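Local coordinates for porphyranase B (Zobellia galactanivorans, PDB 3JUU), which cleaves the sulfated red-algal polysaccharide porphyran at its (1->4) linkages between beta-D-galactose and alpha-L-galactose-6-sulfate, releasing mostly a disaccharide, at residues F120-E130 and I234-Y245. Sequence-based numbering, arbitrary orientation.
Sequences FMSSTFWLINE and IEMYLRMVVETY
Ser-122 meets Glu-243 just past the end of strand 237-242, which runs antiparallel to strand 122-128 in the jelly-roll beta-sandwich of this family 16 glycoside hydrolase. The small Ser-122 hydroxyl suits a tight junction: OG gives a hydrogen bond to Glu-243 OE2 (2.7 Å), on the anti side of the carboxylate, and accepts one from Glu-243 N. It thus steadies a carboxylate expected to bind substrate, whose OE1 pairs with Arg-57. Thr-124 uses both branches: OG1 bonds to Val-241 O (2.7 Å), while CG2 packs against Tyr-245 OH, itself bonded to Glu-148, the probable proton donor. On the face opposite Trp-126, Phe-125 turns an edge to Met-240 CG and also touches Leu-238 CD2 with CE1. Trp-126, with CG wedged between its backbone N and carbonyl carbon (chi1 51°), swings its indole across to Arg-239, whose CB makes a CH-pi contact 3.4 Å from the five-membered ring centroid. With an alanine here, that aliphatic stretch would probably lose its aromatic floor, leaving a gap beside Arg-239 CB and CG. Branched Ile-128 lays CG2 over one guanidinium face, 3.6 Å from Arg-239 NE. Glu-130 supplies the countercharge: its extended chain lies over the Tyr-237 ring, and OE2 presents its anti lone pair to Arg-239 NH2 at 3.1 Å, exactly in the guanidinium plane.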
loop_
_atom_site.group_PDB
_atom_site.type_symbol
_atom_site.label_atom_id
_atom_site.label_comp_id
_atom_site.label_asym_id
_atom_site.label_seq_id
_atom_site.Cartn_x
_atom_site.Cartn_y
_atom_site.Cartn_z
ATOM N N PHE A 120 -7.654 -11.215 -9.378
ATOM C CA PHE A 120 -7.221 -11.924 -8.146
ATOM C C PHE A 120 -5.955 -11.351 -7.495
ATOM O O PHE A 120 -5.600 -11.803 -6.356
ATOM C CB PHE A 120 -6.995 -13.430 -8.502
ATOM C CG PHE A 120 -5.692 -13.707 -9.245
ATOM C CD1 PHE A 120 -4.614 -14.326 -8.572
ATOM C CD2 PHE A 120 -5.559 -13.433 -10.614
ATOM C CE1 PHE A 120 -3.396 -14.591 -9.199
ATOM C CE2 PHE A 120 -4.372 -13.737 -11.289
ATOM C CZ PHE A 120 -3.247 -14.301 -10.590
ATOM N N MET A 121 -5.259 -10.423 -8.181
ATOM C CA MET A 121 -4.033 -9.768 -7.678
ATOM C C MET A 121 -4.402 -8.536 -6.839
ATOM O O MET A 121 -5.505 -8.092 -6.863
ATOM C CB MET A 121 -3.094 -9.385 -8.860
ATOM C CG MET A 121 -2.616 -10.691 -9.499
ATOM S SD MET A 121 -1.523 -10.462 -10.943
ATOM C CE MET A 121 -0.050 -9.575 -10.270
ATOM N N SER A 122 -3.479 -8.136 -5.978
ATOM C CA SER A 122 -3.768 -7.133 -4.968
ATOM C C SER A 122 -3.825 -5.700 -5.503
ATOM O O SER A 122 -3.387 -5.386 -6.670
ATOM C CB SER A 122 -2.661 -7.247 -3.890
ATOM O OG SER A 122 -1.455 -6.618 -4.364
ATOM N N SER A 123 -4.380 -4.814 -4.671
ATOM C CA SER A 123 -4.220 -3.363 -4.843
ATOM C C SER A 123 -3.928 -2.777 -3.459
ATOM O O SER A 123 -4.733 -3.014 -2.570
ATOM C CB SER A 123 -5.539 -2.772 -5.315
ATOM O OG SER A 123 -5.861 -3.255 -6.610
ATOM N N THR A 124 -2.748 -2.159 -3.258
ATOM C CA THR A 124 -2.298 -1.900 -1.900
ATOM C C THR A 124 -1.703 -0.520 -1.758
ATOM O O THR A 124 -1.222 0.113 -2.766
ATOM C CB THR A 124 -1.238 -2.940 -1.451
ATOM O OG1 THR A 124 -0.017 -2.760 -2.201
ATOM C CG2 THR A 124 -1.747 -4.429 -1.648
ATOM N N PHE A 125 -1.664 -0.068 -0.514
ATOM C CA PHE A 125 -1.037 1.221 -0.208
ATOM C C PHE A 125 -0.532 1.067 1.242
ATOM O O PHE A 125 -1.365 0.710 2.126
ATOM C CB PHE A 125 -2.132 2.292 -0.223
ATOM C CG PHE A 125 -1.631 3.685 0.107
ATOM C CD1 PHE A 125 -0.480 4.223 -0.530
ATOM C CD2 PHE A 125 -2.292 4.484 1.080
ATOM C CE1 PHE A 125 -0.039 5.532 -0.213
ATOM C CE2 PHE A 125 -1.862 5.804 1.387
ATOM C CZ PHE A 125 -0.730 6.323 0.792
ATOM N N TRP A 126 0.776 1.245 1.462
ATOM C CA TRP A 126 1.390 0.849 2.757
ATOM C C TRP A 126 2.732 1.520 2.982
ATOM O O TRP A 126 3.258 2.194 2.044
ATOM C CB TRP A 126 1.433 -0.682 2.959
ATOM C CG TRP A 126 2.048 -1.519 1.798
ATOM C CD1 TRP A 126 1.473 -1.702 0.562
ATOM C CD2 TRP A 126 3.302 -2.211 1.780
ATOM N NE1 TRP A 126 2.298 -2.534 -0.200
ATOM C CE2 TRP A 126 3.408 -2.861 0.522
ATOM C CE3 TRP A 126 4.317 -2.427 2.751
ATOM C CZ2 TRP A 126 4.545 -3.617 0.119
ATOM C CZ3 TRP A 126 5.440 -3.225 2.401
ATOM C CH2 TRP A 126 5.540 -3.842 1.071
ATOM N N LEU A 127 3.275 1.320 4.192
ATOM C CA LEU A 127 4.563 1.916 4.594
ATOM C C LEU A 127 5.365 0.789 5.153
ATOM O O LEU A 127 4.802 -0.086 5.844
ATOM C CB LEU A 127 4.312 2.940 5.777
ATOM C CG LEU A 127 3.705 4.270 5.255
ATOM C CD1 LEU A 127 2.866 5.056 6.316
ATOM C CD2 LEU A 127 4.867 5.143 4.762
ATOM N N ILE A 128 6.678 0.789 4.939
ATOM C CA ILE A 128 7.521 -0.192 5.629
ATOM C C ILE A 128 8.858 0.500 5.894
ATOM O O ILE A 128 9.261 1.371 5.148
ATOM C CB ILE A 128 7.599 -1.558 4.791
ATOM C CG1 ILE A 128 8.280 -2.676 5.581
ATOM C CG2 ILE A 128 8.350 -1.299 3.426
ATOM C CD1 ILE A 128 8.193 -4.024 4.989
ATOM N N ASN A 129 9.579 0.068 6.926
ATOM C CA ASN A 129 10.925 0.548 7.119
ATOM C C ASN A 129 11.862 -0.313 6.251
ATOM O O ASN A 129 11.415 -1.261 5.559
ATOM C CB ASN A 129 11.295 0.515 8.621
ATOM C CG ASN A 129 11.597 -0.890 9.133
ATOM O OD1 ASN A 129 10.989 -1.906 8.697
ATOM N ND2 ASN A 129 12.603 -0.982 10.054
ATOM N N GLU A 130 13.138 -0.014 6.315
ATOM C CA GLU A 130 14.120 -0.754 5.478
ATOM C C GLU A 130 15.257 -1.191 6.423
ATOM O O GLU A 130 16.286 -0.540 6.525
ATOM C CB GLU A 130 14.574 0.167 4.322
ATOM C CG GLU A 130 13.467 0.220 3.249
ATOM C CD GLU A 130 13.822 1.082 2.058
ATOM O OE1 GLU A 130 14.879 1.728 2.101
ATOM O OE2 GLU A 130 13.022 1.148 1.086
ATOM N N ILE A 234 10.550 4.202 13.544
ATOM C CA ILE A 234 11.660 4.042 12.537
ATOM C C ILE A 234 11.146 4.654 11.224
ATOM O O ILE A 234 9.969 4.470 10.887
ATOM C CB ILE A 234 12.124 2.530 12.291
ATOM C CG1 ILE A 234 12.491 1.822 13.632
ATOM C CG2 ILE A 234 13.374 2.513 11.357
ATOM C CD1 ILE A 234 12.443 0.360 13.614
ATOM N N GLU A 235 12.018 5.349 10.504
ATOM C CA GLU A 235 11.671 5.938 9.185
ATOM C C GLU A 235 11.040 4.898 8.268
ATOM O O GLU A 235 11.515 3.743 8.187
ATOM C CB GLU A 235 12.993 6.459 8.490
ATOM C CG GLU A 235 12.686 7.287 7.249
ATOM C CD GLU A 235 13.988 7.780 6.582
ATOM O OE1 GLU A 235 15.059 7.382 7.055
ATOM O OE2 GLU A 235 13.933 8.426 5.553
ATOM N N MET A 236 9.959 5.277 7.596
ATOM C CA MET A 236 9.293 4.331 6.691
ATOM C C MET A 236 9.111 4.948 5.310
ATOM O O MET A 236 9.195 6.156 5.148
ATOM C CB MET A 236 7.943 3.858 7.253
ATOM C CG MET A 236 8.184 2.845 8.387
ATOM S SD MET A 236 6.733 1.795 8.748
ATOM C CE MET A 236 5.745 2.809 9.784
ATOM N N TYR A 237 8.872 4.081 4.309
ATOM C CA TYR A 237 8.821 4.438 2.872
ATOM C C TYR A 237 7.525 3.950 2.341
ATOM O O TYR A 237 7.082 2.849 2.785
ATOM C CB TYR A 237 9.966 3.727 2.099
ATOM C CG TYR A 237 11.348 4.148 2.646
ATOM C CD1 TYR A 237 12.087 5.213 2.033
ATOM C CD2 TYR A 237 11.855 3.575 3.851
ATOM C CE1 TYR A 237 13.354 5.621 2.555
ATOM C CE2 TYR A 237 13.093 3.996 4.389
ATOM C CZ TYR A 237 13.812 5.037 3.730
ATOM O OH TYR A 237 15.025 5.453 4.269
ATOM N N LEU A 238 6.957 4.703 1.384
ATOM C CA LEU A 238 5.671 4.368 0.784
ATOM C C LEU A 238 5.783 3.211 -0.215
ATOM O O LEU A 238 6.878 2.959 -0.833
ATOM C CB LEU A 238 5.053 5.560 0.068
ATOM C CG LEU A 238 4.511 6.647 1.018
ATOM C CD1 LEU A 238 4.311 7.963 0.232
ATOM C CD2 LEU A 238 3.199 6.247 1.700
ATOM N N ARG A 239 4.677 2.497 -0.326
ATOM C CA ARG A 239 4.574 1.387 -1.269
ATOM C C ARG A 239 3.197 1.440 -1.928
ATOM O O ARG A 239 2.162 1.516 -1.225
ATOM C CB ARG A 239 4.630 0.049 -0.544
ATOM C CG ARG A 239 5.961 -0.216 0.185
ATOM C CD ARG A 239 7.058 -0.683 -0.862
ATOM N NE ARG A 239 8.328 -0.930 -0.186
ATOM C CZ ARG A 239 9.309 -0.036 -0.037
ATOM N NH1 ARG A 239 9.142 1.204 -0.383
ATOM N NH2 ARG A 239 10.460 -0.450 0.506
ATOM N N MET A 240 3.161 1.287 -3.266
ATOM C CA MET A 240 1.908 1.027 -3.983
ATOM C C MET A 240 2.231 -0.216 -4.852
ATOM O O MET A 240 3.085 -0.161 -5.772
ATOM C CB MET A 240 1.526 2.249 -4.875
ATOM C CG MET A 240 1.041 3.504 -4.057
ATOM S SD MET A 240 2.578 4.508 -3.651
ATOM C CE MET A 240 3.008 5.353 -5.176
ATOM N N VAL A 241 1.571 -1.334 -4.555
ATOM C CA VAL A 241 2.056 -2.631 -5.066
ATOM C C VAL A 241 0.867 -3.432 -5.507
ATOM O O VAL A 241 -0.203 -3.461 -4.838
ATOM C CB VAL A 241 2.893 -3.398 -3.984
ATOM C CG1 VAL A 241 3.160 -4.896 -4.400
ATOM C CG2 VAL A 241 4.236 -2.622 -3.706
ATOM N N VAL A 242 1.070 -4.167 -6.593
ATOM C CA VAL A 242 0.019 -5.038 -7.138
ATOM C C VAL A 242 0.731 -6.384 -7.282
ATOM O O VAL A 242 1.711 -6.496 -8.042
ATOM C CB VAL A 242 -0.451 -4.503 -8.547
ATOM C CG1 VAL A 242 -1.322 -5.618 -9.269
ATOM C CG2 VAL A 242 -1.273 -3.194 -8.375
ATOM N N GLU A 243 0.298 -7.391 -6.521
ATOM C CA GLU A 243 1.119 -8.620 -6.349
ATOM C C GLU A 243 0.200 -9.845 -6.410
ATOM O O GLU A 243 -1.039 -9.688 -6.407
ATOM C CB GLU A 243 1.756 -8.592 -4.959
ATOM C CG GLU A 243 0.785 -8.949 -3.848
ATOM C CD GLU A 243 1.027 -8.090 -2.617
ATOM O OE1 GLU A 243 1.711 -8.598 -1.693
ATOM O OE2 GLU A 243 0.527 -6.943 -2.573
ATOM N N THR A 244 0.769 -11.050 -6.348
ATOM C CA THR A 244 -0.088 -12.236 -6.044
ATOM C C THR A 244 0.113 -12.554 -4.535
ATOM O O THR A 244 1.237 -12.503 -4.009
ATOM C CB THR A 244 0.364 -13.447 -6.919
ATOM O OG1 THR A 244 1.804 -13.521 -6.827
ATOM C CG2 THR A 244 -0.030 -13.203 -8.441
ATOM N N TYR A 245 -0.980 -12.866 -3.874
ATOM C CA TYR A 245 -0.941 -13.422 -2.523
ATOM C C TYR A 245 -1.095 -14.951 -2.594
ATOM O O TYR A 245 -1.880 -15.449 -3.363
ATOM C CB TYR A 245 -2.202 -12.934 -1.801
ATOM C CG TYR A 245 -2.200 -11.486 -1.445
ATOM C CD1 TYR A 245 -1.220 -10.937 -0.648
ATOM C CD2 TYR A 245 -3.299 -10.672 -1.833
ATOM C CE1 TYR A 245 -1.298 -9.567 -0.200
ATOM C CE2 TYR A 245 -3.380 -9.368 -1.383
ATOM C CZ TYR A 245 -2.369 -8.817 -0.615
ATOM O OH TYR A 245 -2.524 -7.497 -0.207
HETATM O O HOH W 1 -3.377 -13.093 -5.442
HETATM O O HOH W 2 11.634 2.595 -0.843
HETATM O O HOH W 3 13.977 2.406 7.541
#